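Local coordinates for protein Pbp related beta-lactamase (Pyrococcus abyssi, PDB 2QMI) that probably hydrolyses peptides as a self-compartmentalizing octameric enzyme of the penicillin-binding protein and serine beta-lactamase family, at residues Thr65-Met70 and Lys249-Arg254; Leu114-Ala119 and Tyr229-Asp234; Lys170-Val175 and Glu181-Lys186; Lys186-Pro191 and Glu256-Lys261. One frame throughout, in Å; residues are numbered along the deposited sequence.

Interaction 1: Thr65-Met70 and Lys249-Arg254; sequences TALAIM and KMYIER
The aromatic ring of Tyr251 meets Leu67 with its phenol end, while one of its faces is overlaid by the methyl of its own neighbour Met250, whose CE stands 3.5 Å above the ring plane and over its centre. Tyr247, one helical turn earlier, adds an edge-to-face ring pair. The contact across the two helices is thus made by the hydroxyl end of the ring and by the thioether methyl lying on it. Tyr251 OH is 3.9 Å from Leu67 CD2 and 4.1 Å from Leu67 CB, the two side chains coming from opposite directions. Met250 CE lies 4.3 Å from Leu67 CD2, so a single leucine methyl faces both partners. Leu67 reaches them because CG is anti to the backbone N (chi1 -174°), and its bond from the backbone already points at helix 241-252. With CA atoms of Leu67 and Tyr251 10.6 Å apart, the long side chains bridge well-separated backbones. Away from Leu67, Lys249 NZ forms a salt bridge to Glu253 OE2 (2.8 Å), met from above the carboxylate plane, and Arg254, with positive phi, is the C-prime residue of the Schellman motif that closes the helix. Arg254 also pairs with Glu268. The chemistry is therefore a buried apolar one in which the single polar atom facing Leu67, Tyr251 OH, is satisfied by a hydrogen bond with Tyr247 OH. The hydroxyl thus has its polar partner in Tyr247, while its Leu67 side is purely van der Waals.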
loop_
_atom_site.group_PDB
_atom_site.type_symbol
_atom_site.label_atom_id
_atom_site.label_comp_id
_atom_site.label_asym_id
_atom_site.label_seq_id
_atom_site.Cartn_x
_atom_site.Cartn_y
_atom_site.Cartn_z
ATOM N N THR A 65 -21.629 38.038 -28.358
ATOM C CA THR A 65 -21.148 37.793 -29.703
ATOM C C THR A 65 -22.304 37.880 -30.698
ATOM O O THR A 65 -22.153 38.438 -31.789
ATOM C CB THR A 65 -20.499 36.400 -29.816
ATOM O OG1 THR A 65 -19.312 36.356 -29.017
ATOM C CG2 THR A 65 -20.146 36.085 -31.268
ATOM N N ALA A 66 -23.454 37.319 -30.327
ATOM C CA ALA A 66 -24.622 37.334 -31.204
ATOM C C ALA A 66 -25.149 38.754 -31.396
ATOM O O ALA A 66 -25.628 39.102 -32.478
ATOM C CB ALA A 66 -25.717 36.443 -30.635
ATOM N N LEU A 67 -25.051 39.570 -30.351
ATOM C CA LEU A 67 -25.517 40.945 -30.419
ATOM C C LEU A 67 -24.643 41.731 -31.392
ATOM O O LEU A 67 -25.153 42.474 -32.238
ATOM C CB LEU A 67 -25.479 41.587 -29.026
ATOM C CG LEU A 67 -26.072 42.996 -28.876
ATOM C CD1 LEU A 67 -27.542 43.003 -29.296
ATOM C CD2 LEU A 67 -25.944 43.441 -27.430
ATOM N N ALA A 68 -23.329 41.567 -31.274
ATOM C CA ALA A 68 -22.392 42.252 -32.161
ATOM C C ALA A 68 -22.758 41.934 -33.607
ATOM O O ALA A 68 -22.756 42.819 -34.472
ATOM C CB ALA A 68 -20.971 41.800 -31.876
ATOM N N ILE A 69 -23.077 40.666 -33.855
ATOM C CA ILE A 69 -23.456 40.207 -35.184
ATOM C C ILE A 69 -24.730 40.903 -35.653
ATOM O O ILE A 69 -24.836 41.271 -36.820
ATOM C CB ILE A 69 -23.691 38.675 -35.209
ATOM C CG1 ILE A 69 -22.361 37.933 -35.029
ATOM C CG2 ILE A 69 -24.370 38.270 -36.513
ATOM C CD1 ILE A 69 -21.366 38.085 -36.185
ATOM N N MET A 70 -25.697 41.073 -34.751
ATOM C CA MET A 70 -26.952 41.737 -35.102
ATOM C C MET A 70 -26.682 43.177 -35.509
ATOM O O MET A 70 -27.270 43.685 -36.460
ATOM C CB MET A 70 -27.929 41.732 -33.917
ATOM C CG MET A 70 -28.467 40.362 -33.509
ATOM S SD MET A 70 -29.528 39.561 -34.747
ATOM C CE MET A 70 -28.337 38.517 -35.569
ATOM N N LYS A 249 -31.214 44.465 -18.513
ATOM C CA LYS A 249 -32.123 45.611 -18.618
ATOM C C LYS A 249 -32.391 45.976 -20.083
ATOM O O LYS A 249 -33.522 46.266 -20.471
ATOM C CB LYS A 249 -31.516 46.806 -17.867
ATOM C CG LYS A 249 -32.353 48.077 -17.840
ATOM C CD LYS A 249 -31.663 49.159 -16.982
ATOM C CE LYS A 249 -32.478 50.461 -16.913
ATOM N NZ LYS A 249 -33.881 50.243 -16.402
ATOM N N MET A 250 -31.343 45.938 -20.894
ATOM C CA MET A 250 -31.466 46.266 -22.306
ATOM C C MET A 250 -32.468 45.351 -23.012
ATOM O O MET A 250 -33.366 45.828 -23.712
ATOM C CB MET A 250 -30.106 46.156 -22.999
ATOM C CG MET A 250 -30.125 46.672 -24.421
ATOM S SD MET A 250 -28.940 45.845 -25.484
ATOM C CE MET A 250 -29.818 44.310 -25.785
ATOM N N TYR A 251 -32.313 44.040 -22.837
ATOM C CA TYR A 251 -33.216 43.090 -23.478
ATOM C C TYR A 251 -34.646 43.254 -22.967
ATOM O O TYR A 251 -35.591 43.340 -23.752
ATOM C CB TYR A 251 -32.737 41.649 -23.240
ATOM C CG TYR A 251 -31.426 41.299 -23.926
ATOM C CD1 TYR A 251 -31.371 41.065 -25.300
ATOM C CD2 TYR A 251 -30.240 41.213 -23.198
ATOM C CE1 TYR A 251 -30.163 40.752 -25.935
ATOM C CE2 TYR A 251 -29.027 40.902 -23.820
ATOM C CZ TYR A 251 -28.994 40.676 -25.185
ATOM O OH TYR A 251 -27.789 40.414 -25.798
ATOM N N ILE A 252 -34.805 43.307 -21.653
ATOM C CA ILE A 252 -36.134 43.447 -21.061
ATOM C C ILE A 252 -36.901 44.656 -21.604
ATOM O O ILE A 252 -37.983 44.509 -22.181
ATOM C CB ILE A 252 -36.047 43.575 -19.520
ATOM C CG1 ILE A 252 -35.510 42.279 -18.917
ATOM C CG2 ILE A 252 -37.425 43.912 -18.938
ATOM C CD1 ILE A 252 -35.072 42.426 -17.471
ATOM N N GLU A 253 -36.337 45.845 -21.410
ATOM C CA GLU A 253 -36.965 47.088 -21.850
ATOM C C GLU A 253 -36.815 47.290 -23.351
ATOM O O GLU A 253 -37.131 48.357 -23.884
ATOM C CB GLU A 253 -36.343 48.269 -21.104
ATOM C CG GLU A 253 -36.258 48.056 -19.597
ATOM C CD GLU A 253 -35.627 49.234 -18.874
ATOM O OE1 GLU A 253 -34.556 49.711 -19.321
ATOM O OE2 GLU A 253 -36.197 49.684 -17.854
ATOM N N ARG A 254 -36.336 46.248 -24.023
ATOM C CA ARG A 254 -36.125 46.275 -25.462
ATOM C C ARG A 254 -35.602 47.632 -25.895
ATOM O O ARG A 254 -36.096 48.240 -26.855
ATOM C CB ARG A 254 -37.423 45.931 -26.187
ATOM C CG ARG A 254 -38.037 44.626 -25.690
ATOM C CD ARG A 254 -38.991 44.048 -26.711
ATOM N NE ARG A 254 -39.484 42.720 -26.344
ATOM C CZ ARG A 254 -38.726 41.720 -25.892
ATOM N NH1 ARG A 254 -37.414 41.877 -25.723
ATOM N NH2 ARG A 254 -39.279 40.540 -25.646
#

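Interaction 2: Leu114-Ala119 and Tyr229-Asp234; sequences LGYAEA and YGITAD
Tyr116 and Asp234 approach from opposite directions, the phenol hydroxyl running into the carboxylate with ring and carboxylate planes only 22° apart. The flat groups are therefore nearly coplanar neighbours and not a stack: Asp234 OD2 sits at the ring edge, near its plane. Tyr116 OH donates a hydrogen bond of 2.6 Å to Asp234 OD2, which is met on the syn side and 19° out of the carboxylate plane. The same oxygen comes within 3.2 Å of Tyr116 CE1. On Asp234, CG stands between the backbone N and the carbonyl carbon (chi1 56°), an orientation that presents OD2 to the tyrosine. Ile231 adds an apolar side, its CG1 lying 3.7 Å from Tyr116 OH. One ring face carries Ala117 CB, 4.2 Å above its centre. The tyrosine opens helix 116-124, just after Gly115 at the N-cap position, and thus ties that helix to the loop between strands 222-225 and 238-239. Backbone O of Asp234 also accepts a bond from Lys62 NZ, the lysine of a probable SxxK motif. One short, directed bond fixes the rotation of the phenol hydroxyl and links this loop, close to the presumed active site, to the helix.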
loop_
_atom_site.group_PDB
_atom_site.type_symbol
_atom_site.label_atom_id
_atom_site.label_comp_id
_atom_site.label_asym_id
_atom_site.label_seq_id
_atom_site.Cartn_x
_atom_site.Cartn_y
_atom_site.Cartn_z
ATOM N N LEU A 114 -16.358 19.644 -31.384
ATOM C CA LEU A 114 -14.979 19.213 -31.364
ATOM C C LEU A 114 -14.782 19.319 -29.848
ATOM O O LEU A 114 -15.363 20.193 -29.215
ATOM C CB LEU A 114 -14.083 20.219 -32.109
ATOM C CG LEU A 114 -14.555 20.787 -33.462
ATOM C CD1 LEU A 114 -13.488 21.743 -34.008
ATOM C CD2 LEU A 114 -14.828 19.666 -34.459
ATOM N N GLY A 115 -14.015 18.435 -29.239
ATOM C CA GLY A 115 -13.842 18.543 -27.800
ATOM C C GLY A 115 -12.882 19.659 -27.423
ATOM O O GLY A 115 -12.256 19.603 -26.367
ATOM N N TYR A 116 -12.781 20.678 -28.277
ATOM C CA TYR A 116 -11.868 21.799 -28.064
ATOM C C TYR A 116 -11.881 22.429 -26.667
ATOM O O TYR A 116 -10.881 22.368 -25.959
ATOM C CB TYR A 116 -12.098 22.856 -29.174
ATOM C CG TYR A 116 -12.158 24.309 -28.730
ATOM C CD1 TYR A 116 -13.294 25.084 -28.985
ATOM C CD2 TYR A 116 -11.108 24.895 -28.017
ATOM C CE1 TYR A 116 -13.388 26.404 -28.533
ATOM C CE2 TYR A 116 -11.192 26.211 -27.562
ATOM C CZ TYR A 116 -12.336 26.954 -27.817
ATOM O OH TYR A 116 -12.442 28.230 -27.323
ATOM N N ALA A 117 -12.994 23.028 -26.263
ATOM C CA ALA A 117 -13.057 23.672 -24.958
ATOM C C ALA A 117 -12.857 22.678 -23.817
ATOM O O ALA A 117 -12.200 22.993 -22.824
ATOM C CB ALA A 117 -14.377 24.409 -24.795
ATOM N N GLU A 118 -13.424 21.482 -23.957
ATOM C CA GLU A 118 -13.279 20.453 -22.928
ATOM C C GLU A 118 -11.803 20.119 -22.707
ATOM O O GLU A 118 -11.328 20.088 -21.570
ATOM C CB GLU A 118 -14.032 19.176 -23.325
ATOM C CG GLU A 118 -15.549 19.284 -23.261
ATOM C CD GLU A 118 -16.156 20.020 -24.447
ATOM O OE1 GLU A 118 -15.408 20.429 -25.364
ATOM O OE2 GLU A 118 -17.397 20.176 -24.459
ATOM N N ALA A 119 -11.084 19.872 -23.801
ATOM C CA ALA A 119 -9.659 19.540 -23.735
ATOM C C ALA A 119 -8.813 20.702 -23.215
ATOM O O ALA A 119 -7.918 20.504 -22.402
ATOM C CB ALA A 119 -9.160 19.109 -25.099
ATOM N N TYR A 229 -7.370 32.201 -19.157
ATOM C CA TYR A 229 -7.203 33.230 -20.180
ATOM C C TYR A 229 -6.771 32.665 -21.522
ATOM O O TYR A 229 -5.779 31.933 -21.609
ATOM C CB TYR A 229 -6.189 34.273 -19.710
ATOM C CG TYR A 229 -6.698 35.105 -18.559
ATOM C CD1 TYR A 229 -7.707 36.055 -18.750
ATOM C CD2 TYR A 229 -6.191 34.927 -17.271
ATOM C CE1 TYR A 229 -8.199 36.807 -17.681
ATOM C CE2 TYR A 229 -6.670 35.669 -16.202
ATOM C CZ TYR A 229 -7.672 36.605 -16.411
ATOM O OH TYR A 229 -8.129 37.335 -15.346
ATOM N N GLY A 230 -7.537 33.009 -22.557
ATOM C CA GLY A 230 -7.250 32.557 -23.904
ATOM C C GLY A 230 -8.502 32.471 -24.757
ATOM O O GLY A 230 -8.478 32.771 -25.944
ATOM N N ILE A 231 -9.599 32.053 -24.138
ATOM C CA ILE A 231 -10.891 31.907 -24.803
ATOM C C ILE A 231 -11.517 33.310 -24.966
ATOM O O ILE A 231 -11.298 34.180 -24.131
ATOM C CB ILE A 231 -11.777 30.954 -23.940
ATOM C CG1 ILE A 231 -13.089 30.627 -24.638
ATOM C CG2 ILE A 231 -12.052 31.581 -22.592
ATOM C CD1 ILE A 231 -13.878 29.549 -23.908
ATOM N N THR A 232 -12.280 33.537 -26.038
ATOM C CA THR A 232 -12.872 34.858 -26.275
ATOM C C THR A 232 -14.362 34.937 -26.645
ATOM O O THR A 232 -15.213 35.092 -25.771
ATOM C CB THR A 232 -12.093 35.626 -27.373
ATOM O OG1 THR A 232 -11.978 34.803 -28.542
ATOM C CG2 THR A 232 -10.711 36.005 -26.884
ATOM N N ALA A 233 -14.662 34.855 -27.942
ATOM C CA ALA A 233 -16.032 34.951 -28.447
ATOM C C ALA A 233 -17.006 33.869 -27.955
ATOM O O ALA A 233 -18.204 34.125 -27.827
ATOM C CB ALA A 233 -16.016 34.976 -29.975
ATOM N N ASP A 234 -16.496 32.671 -27.683
ATOM C CA ASP A 234 -17.332 31.571 -27.213
ATOM C C ASP A 234 -17.540 31.539 -25.697
ATOM O O ASP A 234 -18.403 30.812 -25.207
ATOM C CB ASP A 234 -16.757 30.237 -27.698
ATOM C CG ASP A 234 -15.322 30.030 -27.273
ATOM O OD1 ASP A 234 -14.599 31.031 -27.083
ATOM O OD2 ASP A 234 -14.912 28.865 -27.144
#

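Interaction 3: Lys170-Val175 and Glu181-Lys186; sequences KIIEKV and EEYIKK
Ile172 and Tyr183 form the close-packed part of this contact, and a pair of glutamates forms its looser side. The methyl CG2 of Ile172 lies 4.0 Å from Tyr183 CG, about as far from Tyr183 CD2, and 4.1 Å from Tyr183 CB. It approaches the ring obliquely, near the root of the side chain, and the two side chains cross at about a right angle. Both side chains leave their helices toward the other segment, and torsions anti to the backbone N then carry Ile172 CG2 and the Tyr183 ring (chi1 -171°) further across. On the partly exposed side, Glu173 OE2 and Glu181 OE1 stand 4.1 Å apart, with carboxylate planes turned 30° from each other. These like charges would be expected to disfavour one another, but Glu173 has compensation. Its OE1 is in a salt bridge with Lys170 NZ, which also pairs with Glu137, while OE2 accepts a hydrogen bond from Tyr180 N at the start of the next helix. Glu181 gets there by a bend at chi2 that brings its carboxylate back toward the first helix. In the fold, helices 162-176 and 180-189 follow one another through a short connection, with Glu173 and Tyr183 the nearest backbones at 7.9 Å between CA atoms. Helix 61-74 packs against both: Ala68 touches Ile172 as well as Tyr183, and Lys71 and Leu72 extend the tyrosine side of this three-helix cluster.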
loop_
_atom_site.group_PDB
_atom_site.type_symbol
_atom_site.label_atom_id
_atom_site.label_comp_id
_atom_site.label_asym_id
_atom_site.label_seq_id
_atom_site.Cartn_x
_atom_site.Cartn_y
_atom_site.Cartn_z
ATOM N N LYS A 170 -14.285 35.750 -35.325
ATOM C CA LYS A 170 -13.384 36.084 -36.421
ATOM C C LYS A 170 -14.135 36.862 -37.503
ATOM O O LYS A 170 -13.582 37.753 -38.142
ATOM C CB LYS A 170 -12.785 34.800 -37.012
ATOM C CG LYS A 170 -11.733 35.035 -38.095
ATOM C CD LYS A 170 -10.663 35.996 -37.606
ATOM C CE LYS A 170 -9.957 35.465 -36.375
ATOM N NZ LYS A 170 -9.075 36.515 -35.764
ATOM N N ILE A 171 -15.398 36.508 -37.713
ATOM C CA ILE A 171 -16.225 37.194 -38.696
ATOM C C ILE A 171 -16.397 38.649 -38.252
ATOM O O ILE A 171 -16.367 39.573 -39.069
ATOM C CB ILE A 171 -17.599 36.506 -38.828
ATOM C CG1 ILE A 171 -17.419 35.162 -39.536
ATOM C CG2 ILE A 171 -18.567 37.394 -39.588
ATOM C CD1 ILE A 171 -18.681 34.380 -39.737
ATOM N N ILE A 172 -16.553 38.844 -36.947
ATOM C CA ILE A 172 -16.713 40.181 -36.393
ATOM C C ILE A 172 -15.480 41.032 -36.672
ATOM O O ILE A 172 -15.594 42.201 -37.035
ATOM C CB ILE A 172 -16.969 40.109 -34.877
ATOM C CG1 ILE A 172 -18.397 39.601 -34.638
ATOM C CG2 ILE A 172 -16.709 41.462 -34.225
ATOM C CD1 ILE A 172 -18.765 39.417 -33.174
ATOM N N GLU A 173 -14.298 40.447 -36.516
ATOM C CA GLU A 173 -13.069 41.187 -36.765
ATOM C C GLU A 173 -12.932 41.458 -38.264
ATOM O O GLU A 173 -12.551 42.554 -38.680
ATOM C CB GLU A 173 -11.854 40.397 -36.268
ATOM C CG GLU A 173 -11.965 39.918 -34.824
ATOM C CD GLU A 173 -10.635 39.443 -34.263
ATOM O OE1 GLU A 173 -9.878 38.780 -35.005
ATOM O OE2 GLU A 173 -10.352 39.725 -33.080
ATOM N N LYS A 174 -13.246 40.446 -39.066
ATOM C CA LYS A 174 -13.157 40.567 -40.510
ATOM C C LYS A 174 -14.015 41.725 -41.018
ATOM O O LYS A 174 -13.579 42.515 -41.856
ATOM C CB LYS A 174 -13.611 39.260 -41.173
ATOM C CG LYS A 174 -13.747 39.345 -42.695
ATOM C CD LYS A 174 -12.397 39.567 -43.365
ATOM C CE LYS A 174 -12.553 39.779 -44.862
ATOM N NZ LYS A 174 -11.228 40.003 -45.511
ATOM N N VAL A 175 -15.230 41.832 -40.495
ATOM C CA VAL A 175 -16.153 42.877 -40.923
ATOM C C VAL A 175 -15.974 44.245 -40.272
ATOM O O VAL A 175 -16.058 45.255 -40.960
ATOM C CB VAL A 175 -17.616 42.424 -40.735
ATOM C CG1 VAL A 175 -18.565 43.570 -41.039
ATOM C CG2 VAL A 175 -17.906 41.235 -41.645
ATOM N N GLU A 181 -12.414 41.723 -29.148
ATOM C CA GLU A 181 -12.471 42.280 -27.808
ATOM C C GLU A 181 -12.796 43.769 -27.806
ATOM O O GLU A 181 -13.650 44.209 -27.040
ATOM C CB GLU A 181 -11.157 42.018 -27.069
ATOM C CG GLU A 181 -10.872 40.537 -26.862
ATOM C CD GLU A 181 -9.872 39.975 -27.859
ATOM O OE1 GLU A 181 -9.957 40.296 -29.067
ATOM O OE2 GLU A 181 -8.999 39.195 -27.426
ATOM N N GLU A 182 -12.127 44.550 -28.650
ATOM C CA GLU A 182 -12.415 45.983 -28.691
ATOM C C GLU A 182 -13.786 46.284 -29.293
ATOM O O GLU A 182 -14.388 47.306 -28.979
ATOM C CB GLU A 182 -11.307 46.766 -29.428
ATOM C CG GLU A 182 -11.038 46.401 -30.882
ATOM C CD GLU A 182 -9.810 47.150 -31.465
ATOM O OE1 GLU A 182 -9.820 48.415 -31.476
ATOM O OE2 GLU A 182 -8.839 46.474 -31.910
ATOM N N TYR A 183 -14.298 45.402 -30.147
ATOM C CA TYR A 183 -15.619 45.650 -30.719
ATOM C C TYR A 183 -16.697 45.514 -29.634
ATOM O O TYR A 183 -17.623 46.329 -29.566
ATOM C CB TYR A 183 -15.936 44.675 -31.855
ATOM C CG TYR A 183 -17.200 45.059 -32.597
ATOM C CD1 TYR A 183 -17.174 46.028 -33.601
ATOM C CD2 TYR A 183 -18.434 44.508 -32.249
ATOM C CE1 TYR A 183 -18.344 46.441 -34.233
ATOM C CE2 TYR A 183 -19.614 44.917 -32.877
ATOM C CZ TYR A 183 -19.557 45.883 -33.862
ATOM O OH TYR A 183 -20.714 46.322 -34.453
ATOM N N ILE A 184 -16.580 44.480 -28.801
ATOM C CA ILE A 184 -17.539 44.259 -27.715
ATOM C C ILE A 184 -17.483 45.421 -26.726
ATOM O O ILE A 184 -18.516 45.936 -26.293
ATOM C CB ILE A 184 -17.239 42.961 -26.925
ATOM C CG1 ILE A 184 -17.329 41.740 -27.843
ATOM C CG2 ILE A 184 -18.216 42.831 -25.764
ATOM C CD1 ILE A 184 -18.660 41.592 -28.554
ATOM N N LYS A 185 -16.262 45.817 -26.380
ATOM C CA LYS A 185 -16.004 46.911 -25.445
ATOM C C LYS A 185 -16.605 48.232 -25.930
ATOM O O LYS A 185 -17.350 48.897 -25.207
ATOM C CB LYS A 185 -14.491 47.071 -25.266
ATOM C CG LYS A 185 -14.051 48.236 -24.374
ATOM C CD LYS A 185 -14.449 48.016 -22.929
ATOM C CE LYS A 185 -13.721 48.980 -21.997
ATOM N NZ LYS A 185 -12.235 48.807 -22.060
ATOM N N LYS A 186 -16.284 48.591 -27.169
ATOM C CA LYS A 186 -16.751 49.830 -27.782
ATOM C C LYS A 186 -18.228 49.862 -28.167
ATOM O O LYS A 186 -18.932 50.824 -27.853
ATOM C CB LYS A 186 -15.916 50.126 -29.032
ATOM C CG LYS A 186 -14.423 50.246 -28.790
ATOM C CD LYS A 186 -14.082 51.538 -28.069
ATOM C CE LYS A 186 -12.577 51.726 -27.951
ATOM N NZ LYS A 186 -12.255 53.013 -27.259
#

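Interaction 4: Lys186-Pro191 and Glu256-Lys261; sequences KKILEP and ESIVSK
The last part of helix 180-189 receives Ile258, a residue of the loop that joins helices 241-252 and 261-267, and Ile258 carries the contact from the loop's side. Its branches have different partners. CG2, anti to the backbone N, lies 4.0 Å from Ile188 CG1 and 3.6 Å from Lys187 O. The other branch ends in CD1, which is 3.9 Å from Pro191 CG. Ile258 crosses both Ile188 and Pro191 at about a right angle. Separately, its CG2 and CD1 both lie near Lys187 O. The helix is not regular here: residues 186-189 make a wider pi-type turn, and Ile188 has a backbone phi of -137°, well away from the usual helical value. The carbonyl of Lys187 lies beside the isoleucine, in van der Waals contact with it. Backbone separation is small, 6.7 Å between the CA atoms of Ile188 and Ile258. Leu192 adds to the packing on Ile258, while Leu67 of helix 61-74 reaches Ile188. Earlier in the loop, Glu256 reaches forward to the start of helix 261-267: its OE2 accepts Lys261 N at 2.9 Å through the anti lone pair, with a nearly straight N-H...O angle of 165°. The helix start probably stabilises the negative charge of this carboxylate, and Ser260, at the N-cap position, instead has its OG bonded to Glu74.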
loop_
_atom_site.group_PDB
_atom_site.type_symbol
_atom_site.label_atom_id
_atom_site.label_comp_id
_atom_site.label_asym_id
_atom_site.label_seq_id
_atom_site.Cartn_x
_atom_site.Cartn_y
_atom_site.Cartn_z
ATOM N N LYS A 186 -16.284 48.591 -27.169
ATOM C CA LYS A 186 -16.751 49.830 -27.782
ATOM C C LYS A 186 -18.228 49.862 -28.167
ATOM O O LYS A 186 -18.932 50.824 -27.853
ATOM C CB LYS A 186 -15.916 50.126 -29.032
ATOM C CG LYS A 186 -14.423 50.246 -28.790
ATOM C CD LYS A 186 -14.082 51.538 -28.069
ATOM C CE LYS A 186 -12.577 51.726 -27.951
ATOM N NZ LYS A 186 -12.255 53.013 -27.259
ATOM N N LYS A 187 -18.698 48.817 -28.843
ATOM C CA LYS A 187 -20.084 48.767 -29.306
ATOM C C LYS A 187 -21.142 48.243 -28.335
ATOM O O LYS A 187 -22.342 48.334 -28.630
ATOM C CB LYS A 187 -20.169 47.942 -30.594
ATOM C CG LYS A 187 -19.169 48.337 -31.662
ATOM C CD LYS A 187 -19.288 49.807 -32.031
ATOM C CE LYS A 187 -18.173 50.226 -32.983
ATOM N NZ LYS A 187 -18.343 51.630 -33.427
ATOM N N ILE A 188 -20.729 47.714 -27.183
ATOM C CA ILE A 188 -21.700 47.150 -26.245
ATOM C C ILE A 188 -21.506 47.470 -24.762
ATOM O O ILE A 188 -22.411 47.996 -24.116
ATOM C CB ILE A 188 -21.776 45.600 -26.410
ATOM C CG1 ILE A 188 -22.332 45.254 -27.796
ATOM C CG2 ILE A 188 -22.672 44.993 -25.337
ATOM C CD1 ILE A 188 -22.368 43.758 -28.100
ATOM N N LEU A 189 -20.338 47.146 -24.225
ATOM C CA LEU A 189 -20.060 47.385 -22.815
ATOM C C LEU A 189 -20.092 48.852 -22.370
ATOM O O LEU A 189 -20.747 49.184 -21.384
ATOM C CB LEU A 189 -18.709 46.768 -22.441
ATOM C CG LEU A 189 -18.628 45.246 -22.584
ATOM C CD1 LEU A 189 -17.296 44.737 -22.011
ATOM C CD2 LEU A 189 -19.811 44.609 -21.853
ATOM N N GLU A 190 -19.387 49.725 -23.082
ATOM C CA GLU A 190 -19.355 51.137 -22.699
ATOM C C GLU A 190 -20.715 51.814 -22.877
ATOM O O GLU A 190 -21.191 52.490 -21.974
ATOM C CB GLU A 190 -18.248 51.876 -23.468
ATOM C CG GLU A 190 -16.859 51.296 -23.190
ATOM C CD GLU A 190 -15.710 52.108 -23.782
ATOM O OE1 GLU A 190 -15.758 52.434 -24.990
ATOM O OE2 GLU A 190 -14.744 52.405 -23.031
ATOM N N PRO A 191 -21.363 51.643 -24.038
ATOM C CA PRO A 191 -22.672 52.283 -24.202
ATOM C C PRO A 191 -23.720 51.747 -23.227
ATOM O O PRO A 191 -24.739 52.399 -22.973
ATOM C CB PRO A 191 -23.028 51.986 -25.663
ATOM C CG PRO A 191 -22.220 50.756 -25.984
ATOM C CD PRO A 191 -20.917 51.033 -25.300
ATOM N N GLU A 256 -33.071 50.344 -27.489
ATOM C CA GLU A 256 -32.368 50.328 -28.770
ATOM C C GLU A 256 -31.038 51.078 -28.861
ATOM O O GLU A 256 -30.694 51.615 -29.915
ATOM C CB GLU A 256 -33.330 50.822 -29.861
ATOM C CG GLU A 256 -34.607 49.986 -29.936
ATOM C CD GLU A 256 -35.636 50.531 -30.906
ATOM O OE1 GLU A 256 -36.086 51.685 -30.708
ATOM O OE2 GLU A 256 -36.003 49.802 -31.862
ATOM N N SER A 257 -30.284 51.104 -27.770
ATOM C CA SER A 257 -28.991 51.776 -27.753
ATOM C C SER A 257 -27.959 51.009 -28.589
ATOM O O SER A 257 -26.977 51.596 -29.053
ATOM C CB SER A 257 -28.450 51.883 -26.318
ATOM O OG SER A 257 -29.324 52.602 -25.466
ATOM N N ILE A 258 -28.174 49.703 -28.771
ATOM C CA ILE A 258 -27.228 48.869 -29.526
ATOM C C ILE A 258 -27.779 48.435 -30.879
ATOM O O ILE A 258 -27.079 48.495 -31.891
ATOM C CB ILE A 258 -26.841 47.592 -28.722
ATOM C CG1 ILE A 258 -26.635 47.944 -27.244
ATOM C CG2 ILE A 258 -25.558 46.969 -29.300
ATOM C CD1 ILE A 258 -25.624 49.035 -27.008
ATOM N N VAL A 259 -29.026 47.974 -30.881
ATOM C CA VAL A 259 -29.698 47.531 -32.100
ATOM C C VAL A 259 -31.191 47.796 -31.967
ATOM O O VAL A 259 -31.695 47.993 -30.862
ATOM C CB VAL A 259 -29.520 46.001 -32.355
ATOM C CG1 VAL A 259 -28.047 45.648 -32.489
ATOM C CG2 VAL A 259 -30.171 45.201 -31.230
ATOM N N SER A 260 -31.892 47.797 -33.101
ATOM C CA SER A 260 -33.338 47.995 -33.116
ATOM C C SER A 260 -34.014 46.780 -32.481
ATOM O O SER A 260 -33.455 45.680 -32.456
ATOM C CB SER A 260 -33.841 48.167 -34.554
ATOM O OG SER A 260 -33.329 49.353 -35.138
ATOM N N LYS A 261 -35.220 46.995 -31.972
ATOM C CA LYS A 261 -36.003 45.957 -31.316
ATOM C C LYS A 261 -36.279 44.769 -32.221
ATOM O O LYS A 261 -36.432 43.640 -31.748
ATOM C CB LYS A 261 -37.325 46.550 -30.821
ATOM C CG LYS A 261 -38.071 47.364 -31.881
ATOM C CD LYS A 261 -39.206 48.169 -31.257
ATOM C CE LYS A 261 -39.687 49.274 -32.197
ATOM N NZ LYS A 261 -40.200 48.721 -33.480
#

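In the fold
Interactions 1 and 2 are buried, whereas interactions 3 and 4 are partly buried with charged or exposed residues at their margins. Helix 61-74 connects three of them: Leu67 of interaction 1 touches Ile188 of interaction 4, and Ala68 touches Ile172 and Tyr183 of interaction 3. Interactions 3 and 4 share helix 180-189 and Lys186, and interactions 1 and 4, their centres about 7 Å apart, form one apolar cluster through Met250 and Ile258. Interaction 2 lies about 23 Å from interaction 1 between centres, yet Thr65 OG1 probably bonds to Ala233 O. It alone relies on a hydrogen bond across its segments; the other three pack mainly through hydrocarbon.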